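Side-chain contacts in putative NADH Oxidase (Clostridium acetobutylicum, PDB 3E10), which binds flavin mononucleotide and is probably an oxidoreductase of the nitroreductase family: residues P35-G38 / N39-P42; A96-N99 / I100-E103. One frame throughout, in Å; residues are numbered along the deposited sequence.

Interaction 1 lies in the loop between helix 21-32 and strand 43-48. Interaction 2 is a buried part of helix 89-106. Their centres are 16 Å apart and their nearest atoms about 5 Å. D92, on the same helix as interaction 2, bonds to A37 and Q40 of interaction 1. The subunit interface gives a second link: P35 packs on E98 of the second subunit. P35, S36, A37 and N39 line one FMN pocket, and the second subunit completes it with R8, R9, S10, R12, R157 and the backbone oxygen of Y63. The L101 side chain of interaction 2 lies about 4 Å from that of R8 of its own chain. It is about 6 Å from a bound FMN.

Interaction 1: residues P35-G38 / N39-P42; sequences PSAG and NQQP. With FMN (flavin mononucleotide), chain C.
S36 OG accepts the backbone N-H of Q41, 2.9 Å from OG to Q41 N and fairly straight at 159°. This bond reaches across two overlapping beta turns. The first, S36 to N39, is a type II turn closed by N39 N to S36 O at 2.9 Å. The second follows one residue on, with Q40 N bound to A37 O at 3.0 Å. G38 and N39, at its centre, both have positive phi, as in a type I' or III' turn. S36 OG sits between its own backbone N and carbonyl carbon (chi1 64°), and this points it at the Q41 amide.

The Q40 side chain runs past the A37 carbonyl, with Q40 CG 3.1 Å from A37 O. Its amide ends on D92 OD2 through NE2, and OE1 takes the I85 N-H. D92 OD1 accepts the A37 N-H, so one carboxylate holds both turns.

The bend forms one wall of the FMN pocket. S36 N gives a weak hydrogen bond to the ribityl O3' of FMN. The A37 methyl sits above the C6-C7 edge of the dimethylbenzene ring, with A37 CB 3.8 Å from FMN C7.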
ATOM      1  N   PRO B  35       3.413   7.442   0.558  1.00  6.27           N
ATOM      2  CA  PRO B  35       3.895   7.786   1.870  1.00  5.63           C
ATOM      3  C   PRO B  35       5.022   6.822   2.252  1.00  4.68           C
ATOM      4  O   PRO B  35       5.142   5.727   1.697  1.00  5.85           O
ATOM      5  CB  PRO B  35       2.677   7.593   2.764  1.00  5.93           C
ATOM      6  CG  PRO B  35       1.933   6.494   2.093  1.00  5.89           C
ATOM      7  CD  PRO B  35       2.081   6.804   0.602  1.00  5.36           C
ATOM      8  N   SER B  36       5.847   7.223   3.220  1.00  5.25           N
ATOM      9  CA  SER B  36       6.911   6.347   3.714  1.00  5.54           C
ATOM     10  C   SER B  36       7.281   6.741   5.119  1.00  5.35           C
ATOM     11  O   SER B  36       7.237   7.921   5.474  1.00  6.69           O
ATOM     12  CB  SER B  36       8.128   6.328   2.789  1.00  5.45           C
ATOM     13  OG  SER B  36       8.791   7.576   2.665  1.00  7.02           O
ATOM     14  N   ALA B  37       7.588   5.750   5.937  1.00  6.57           N
ATOM     15  CA  ALA B  37       7.941   6.011   7.343  1.00  6.02           C
ATOM     16  C   ALA B  37       9.119   6.961   7.388  1.00  7.54           C
ATOM     17  O   ALA B  37      10.131   6.771   6.699  1.00  7.54           O
ATOM     18  CB  ALA B  37       8.243   4.697   8.063  1.00  8.07           C
ATOM     19  N   GLY B  38       8.996   8.016   8.192  1.00  8.87           N
ATOM     20  CA  GLY B  38      10.094   8.987   8.250  1.00  8.86           C
ATOM     21  C   GLY B  38      10.359   9.766   6.960  1.00  8.86           C
ATOM     22  O   GLY B  38      11.396  10.383   6.823  1.00 10.15           O
ATOM     23  N   ASN B  39       9.441   9.704   5.990  1.00  8.31           N
ATOM     24  CA  ASN B  39       9.689  10.180   4.649  1.00  6.71           C
ATOM     25  C   ASN B  39      11.004   9.612   4.065  1.00  6.97           C
ATOM     26  O   ASN B  39      11.708  10.295   3.312  1.00  9.03           O
ATOM     27  CB  ASN B  39       9.739  11.716   4.610  1.00  9.34           C
ATOM     28  CG  ASN B  39       9.646  12.283   3.200  1.00  8.80           C
ATOM     29  OD1 ASN B  39       9.014  11.711   2.306  1.00  9.19           O
ATOM     30  ND2 ASN B  39      10.298  13.430   2.990  1.00 12.36           N
ATOM     31  N   GLN B  40      11.306   8.368   4.426  1.00  6.33           N
ATOM     32  CA  GLN B  40      12.584   7.782   4.030  1.00  7.61           C
ATOM     33  C   GLN B  40      12.683   7.425   2.549  1.00  8.26           C
ATOM     34  O   GLN B  40      13.794   7.277   2.036  1.00  9.20           O
ATOM     35  CB  GLN B  40      12.945   6.570   4.908  1.00  8.45           C
ATOM     36  CG  GLN B  40      12.074   5.341   4.763  1.00  6.96           C
ATOM     37  CD  GLN B  40      12.300   4.336   5.860  1.00  6.54           C
ATOM     38  OE1 GLN B  40      13.315   4.425   6.595  1.00  9.81           O
ATOM     39  NE2 GLN B  40      11.356   3.397   6.025  1.00  7.34           N
ATOM     40  N   GLN B  41      11.543   7.289   1.872  1.00  7.00           N
ATOM     41  CA  GLN B  41      11.529   7.050   0.408  1.00  7.98           C
ATOM     42  C   GLN B  41      12.600   6.060  -0.038  1.00  8.20           C
ATOM     43  O   GLN B  41      13.533   6.441  -0.744  1.00  8.96           O
ATOM     44  CB  GLN B  41      11.702   8.371  -0.359  1.00  7.70           C
ATOM     45  CG  GLN B  41      10.651   9.438  -0.049  1.00  8.24           C
ATOM     46  CD  GLN B  41      10.988  10.802  -0.623  1.00  8.24           C
ATOM     47  OE1 GLN B  41      10.870  11.833   0.078  1.00 18.17           O
ATOM     48  NE2 GLN B  41      11.335  10.848  -1.872  1.00  8.84           N
ATOM     49  N   PRO B  42      12.476   4.791   0.374  1.00  7.29           N
ATOM     50  CA  PRO B  42      13.626   3.865   0.276  1.00  6.62           C
ATOM     51  C   PRO B  42      13.712   3.117  -1.068  1.00  7.29           C
ATOM     52  O   PRO B  42      14.587   2.275  -1.252  1.00  8.61           O
ATOM     53  CB  PRO B  42      13.365   2.911   1.416  1.00  9.86           C
ATOM     54  CG  PRO B  42      11.862   2.786   1.433  1.00  8.96           C
ATOM     55  CD  PRO B  42      11.341   4.171   1.080  1.00  8.20           C
TER
HETATM   56  N1  FMN C 501       3.458  10.044  10.321  1.00  5.93           N
HETATM   57  C2  FMN C 501       3.372  10.366  11.653  1.00  6.11           C
HETATM   58  O2  FMN C 501       3.116  11.523  11.998  1.00  9.09           O
HETATM   59  N3  FMN C 501       3.486   9.407  12.629  1.00  6.89           N
HETATM   60  C4  FMN C 501       3.818   8.099  12.338  1.00  6.61           C
HETATM   61  O4  FMN C 501       3.878   7.259  13.253  1.00  8.65           O
HETATM   62  C4A FMN C 501       3.892   7.749  10.976  1.00  4.61           C
HETATM   63  N5  FMN C 501       4.147   6.455  10.606  1.00  7.05           N
HETATM   64  C5A FMN C 501       4.198   6.099   9.279  1.00  6.59           C
HETATM   65  C6  FMN C 501       4.438   4.776   8.914  1.00  5.48           C
HETATM   66  C7  FMN C 501       4.478   4.375   7.597  1.00  5.71           C
HETATM   67  C7M FMN C 501       4.728   2.919   7.265  1.00  6.45           C
HETATM   68  C8  FMN C 501       4.263   5.320   6.595  1.00  6.11           C
HETATM   69  C8M FMN C 501       4.065   4.839   5.185  1.00  5.53           C
HETATM   70  C9  FMN C 501       4.018   6.654   6.948  1.00  5.53           C
HETATM   71  C9A FMN C 501       3.982   7.058   8.280  1.00  5.08           C
HETATM   72  N10 FMN C 501       3.792   8.393   8.643  1.00  4.93           N
HETATM   73  C10 FMN C 501       3.708   8.725   9.981  1.00  4.15           C
HETATM   74  C1' FMN C 501       3.592   9.456   7.591  1.00  5.14           C
HETATM   75  C2' FMN C 501       4.940   9.846   6.972  1.00  4.99           C
HETATM   76  O2' FMN C 501       5.710  10.647   7.857  1.00  6.11           O
HETATM   77  C3' FMN C 501       4.698  10.554   5.648  1.00  4.88           C
HETATM   78  O3' FMN C 501       4.109   9.620   4.738  1.00  5.28           O
HETATM   79  C4' FMN C 501       5.987  11.168   5.027  1.00  6.28           C
HETATM   80  O4' FMN C 501       6.518  12.197   5.819  1.00  6.18           O
HETATM   81  C5' FMN C 501       5.731  11.681   3.618  1.00  6.67           C
HETATM   82  O5' FMN C 501       4.807  12.759   3.622  1.00  6.50           O
HETATM   83  P   FMN C 501       3.453  12.600   2.773  1.00  6.31           P
HETATM   84  O1P FMN C 501       2.627  11.498   3.417  1.00  6.25           O
HETATM   85  O2P FMN C 501       2.782  13.955   2.876  1.00  6.40           O
HETATM   86  O3P FMN C 501       3.824  12.266   1.328  1.00  5.71           O

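Interaction 2: residues A96-N99 / I100-E103; sequences AAEN and ILLE
L102 folds back along the helix against E98, one turn earlier. L102 CB lies 3.6 Å from the backbone oxygen E98 O. The next atom, L102 CG, is closer to that carbonyl, 3.4 Å from E98 O. There the chain forks. L102 CD1 stays by the same carbonyl, 3.7 Å from E98 O, and also touches E98 CG. L102 CD2 reaches the carboxylate, 3.9 Å from E98 OE2. L102 CG lies anti to its own carbonyl carbon (chi1 -66°), beside the backbone N. This brings CG up to the E98 carbonyl; chi2 then sets the two methyls.

E98 comes to meet them through a bend at chi2 (62°). Its carboxylate rests against two leucines, one at each oxygen. OE2 faces L102, while E98 OE1 is 3.6 Å from L101 CD1. The E98 and L101 side chains cross at about a right angle. OE1 is buried here and has no polar partner in the model. OE2 has a weak, long ion pair with R8 NE. The leucines would favour the neutral form and R8 the charged one, so the balance is open.

The backbone under these side chains is regular alpha helix. L102 N binds E98 O at 2.9 Å, and E103 N binds N99 O at the same length. I100 and L101 make the matching bonds to A96 and A97.

Helix 89-106 is packed on several faces. N99 ND2 bonds to A30 O of helix 21-32, which I100 and E103 also touch. A97 and L101 press on W113 of strand 110-115 and, with I100, on I142 of strand 136-145. L102 meets L102 of the second subunit, so the E98 and L102 face lies at the dimer interface while the A97 and L101 face rests on the sheet.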
ATOM      1  N   ALA B  96       3.874   2.067  -2.247  1.00  5.07           N
ATOM      2  CA  ALA B  96       4.337   2.367  -3.600  1.00  4.78           C
ATOM      3  C   ALA B  96       3.743   1.405  -4.636  1.00  5.29           C
ATOM      4  O   ALA B  96       3.299   1.813  -5.712  1.00  5.61           O
ATOM      5  CB  ALA B  96       5.870   2.367  -3.654  1.00  6.08           C
ATOM      6  N   ALA B  97       3.738   0.113  -4.301  1.00  4.92           N
ATOM      7  CA  ALA B  97       3.172  -0.893  -5.207  1.00  4.77           C
ATOM      8  C   ALA B  97       1.701  -0.626  -5.487  1.00  4.02           C
ATOM      9  O   ALA B  97       1.252  -0.676  -6.631  1.00  6.11           O
ATOM     10  CB  ALA B  97       3.346  -2.309  -4.592  1.00  6.00           C
ATOM     11  N   GLU B  98       0.958  -0.307  -4.426  1.00  5.25           N
ATOM     12  CA  GLU B  98      -0.463  -0.046  -4.572  1.00  5.61           C
ATOM     13  C   GLU B  98      -0.657   1.188  -5.441  1.00  5.42           C
ATOM     14  O   GLU B  98      -1.564   1.208  -6.267  1.00  5.93           O
ATOM     15  CB  GLU B  98      -1.151   0.092  -3.201  1.00  7.18           C
ATOM     16  CG  GLU B  98      -2.682   0.356  -3.265  1.00  5.91           C
ATOM     17  CD  GLU B  98      -3.502  -0.756  -3.927  1.00  6.76           C
ATOM     18  OE1 GLU B  98      -2.931  -1.761  -4.390  1.00  8.23           O
ATOM     19  OE2 GLU B  98      -4.755  -0.597  -4.011  1.00  6.88           O
ATOM     20  N   ASN B  99       0.184   2.212  -5.260  1.00  4.94           N
ATOM     21  CA  ASN B  99       0.071   3.364  -6.149  1.00  5.11           C
ATOM     22  C   ASN B  99       0.283   2.983  -7.623  1.00  5.67           C
ATOM     23  O   ASN B  99      -0.386   3.501  -8.526  1.00  5.99           O
ATOM     24  CB  ASN B  99       1.036   4.472  -5.771  1.00  5.51           C
ATOM     25  CG  ASN B  99       0.532   5.342  -4.635  1.00  5.77           C
ATOM     26  OD1 ASN B  99      -0.483   5.047  -3.974  1.00  6.14           O
ATOM     27  ND2 ASN B  99       1.257   6.442  -4.398  1.00  6.34           N
ATOM     28  N   ILE B 100       1.286   2.149  -7.876  1.00  4.99           N
ATOM     29  CA  ILE B 100       1.496   1.667  -9.267  1.00  3.97           C
ATOM     30  C   ILE B 100       0.261   0.971  -9.812  1.00  4.40           C
ATOM     31  O   ILE B 100      -0.152   1.200 -10.953  1.00  6.08           O
ATOM     32  CB  ILE B 100       2.759   0.765  -9.378  1.00  4.52           C
ATOM     33  CG1 ILE B 100       4.038   1.558  -9.031  1.00  5.93           C
ATOM     34  CG2 ILE B 100       2.843   0.112 -10.731  1.00  6.28           C
ATOM     35  CD1 ILE B 100       5.268   0.675  -8.890  1.00  7.66           C
ATOM     36  N   LEU B 101      -0.296   0.055  -9.006  1.00  4.80           N
ATOM     37  CA  LEU B 101      -1.437  -0.697  -9.484  1.00  6.19           C
ATOM     38  C   LEU B 101      -2.597   0.239  -9.789  1.00  5.28           C
ATOM     39  O   LEU B 101      -3.320   0.029 -10.768  1.00  6.07           O
ATOM     40  CB  LEU B 101      -1.860  -1.726  -8.448  1.00  5.76           C
ATOM     41  CG  LEU B 101      -0.856  -2.819  -8.090  1.00  5.23           C
ATOM     42  CD1 LEU B 101      -1.469  -3.703  -7.011  1.00  7.49           C
ATOM     43  CD2 LEU B 101      -0.382  -3.648  -9.328  1.00  6.12           C
ATOM     44  N   LEU B 102      -2.851   1.206  -8.912  1.00  4.41           N
ATOM     45  CA  LEU B 102      -3.949   2.134  -9.157  1.00  5.42           C
ATOM     46  C   LEU B 102      -3.713   3.013 -10.379  1.00  6.06           C
ATOM     47  O   LEU B 102      -4.624   3.233 -11.177  1.00  6.06           O
ATOM     48  CB  LEU B 102      -4.213   2.969  -7.912  1.00  5.10           C
ATOM     49  CG  LEU B 102      -4.736   2.196  -6.697  1.00  5.20           C
ATOM     50  CD1 LEU B 102      -4.673   3.088  -5.464  1.00  6.39           C
ATOM     51  CD2 LEU B 102      -6.163   1.639  -6.924  1.00  7.24           C
ATOM     52  N   GLU B 103      -2.491   3.513 -10.517  1.00  5.88           N
ATOM     53  CA  GLU B 103      -2.146   4.316 -11.682  1.00  6.51           C
ATOM     54  C   GLU B 103      -2.286   3.480 -12.961  1.00  6.03           C
ATOM     55  O   GLU B 103      -2.764   3.971 -13.986  1.00  6.82           O
ATOM     56  CB  GLU B 103      -0.763   4.905 -11.558  1.00  7.47           C
ATOM     57  CG  GLU B 103      -0.328   5.843 -12.699  1.00  7.58           C
ATOM     58  CD  GLU B 103      -1.030   7.194 -12.719  1.00 10.31           C
ATOM     59  OE1 GLU B 103      -1.716   7.556 -11.741  1.00 11.75           O
ATOM     60  OE2 GLU B 103      -0.835   7.911 -13.723  1.00 13.60           O
TER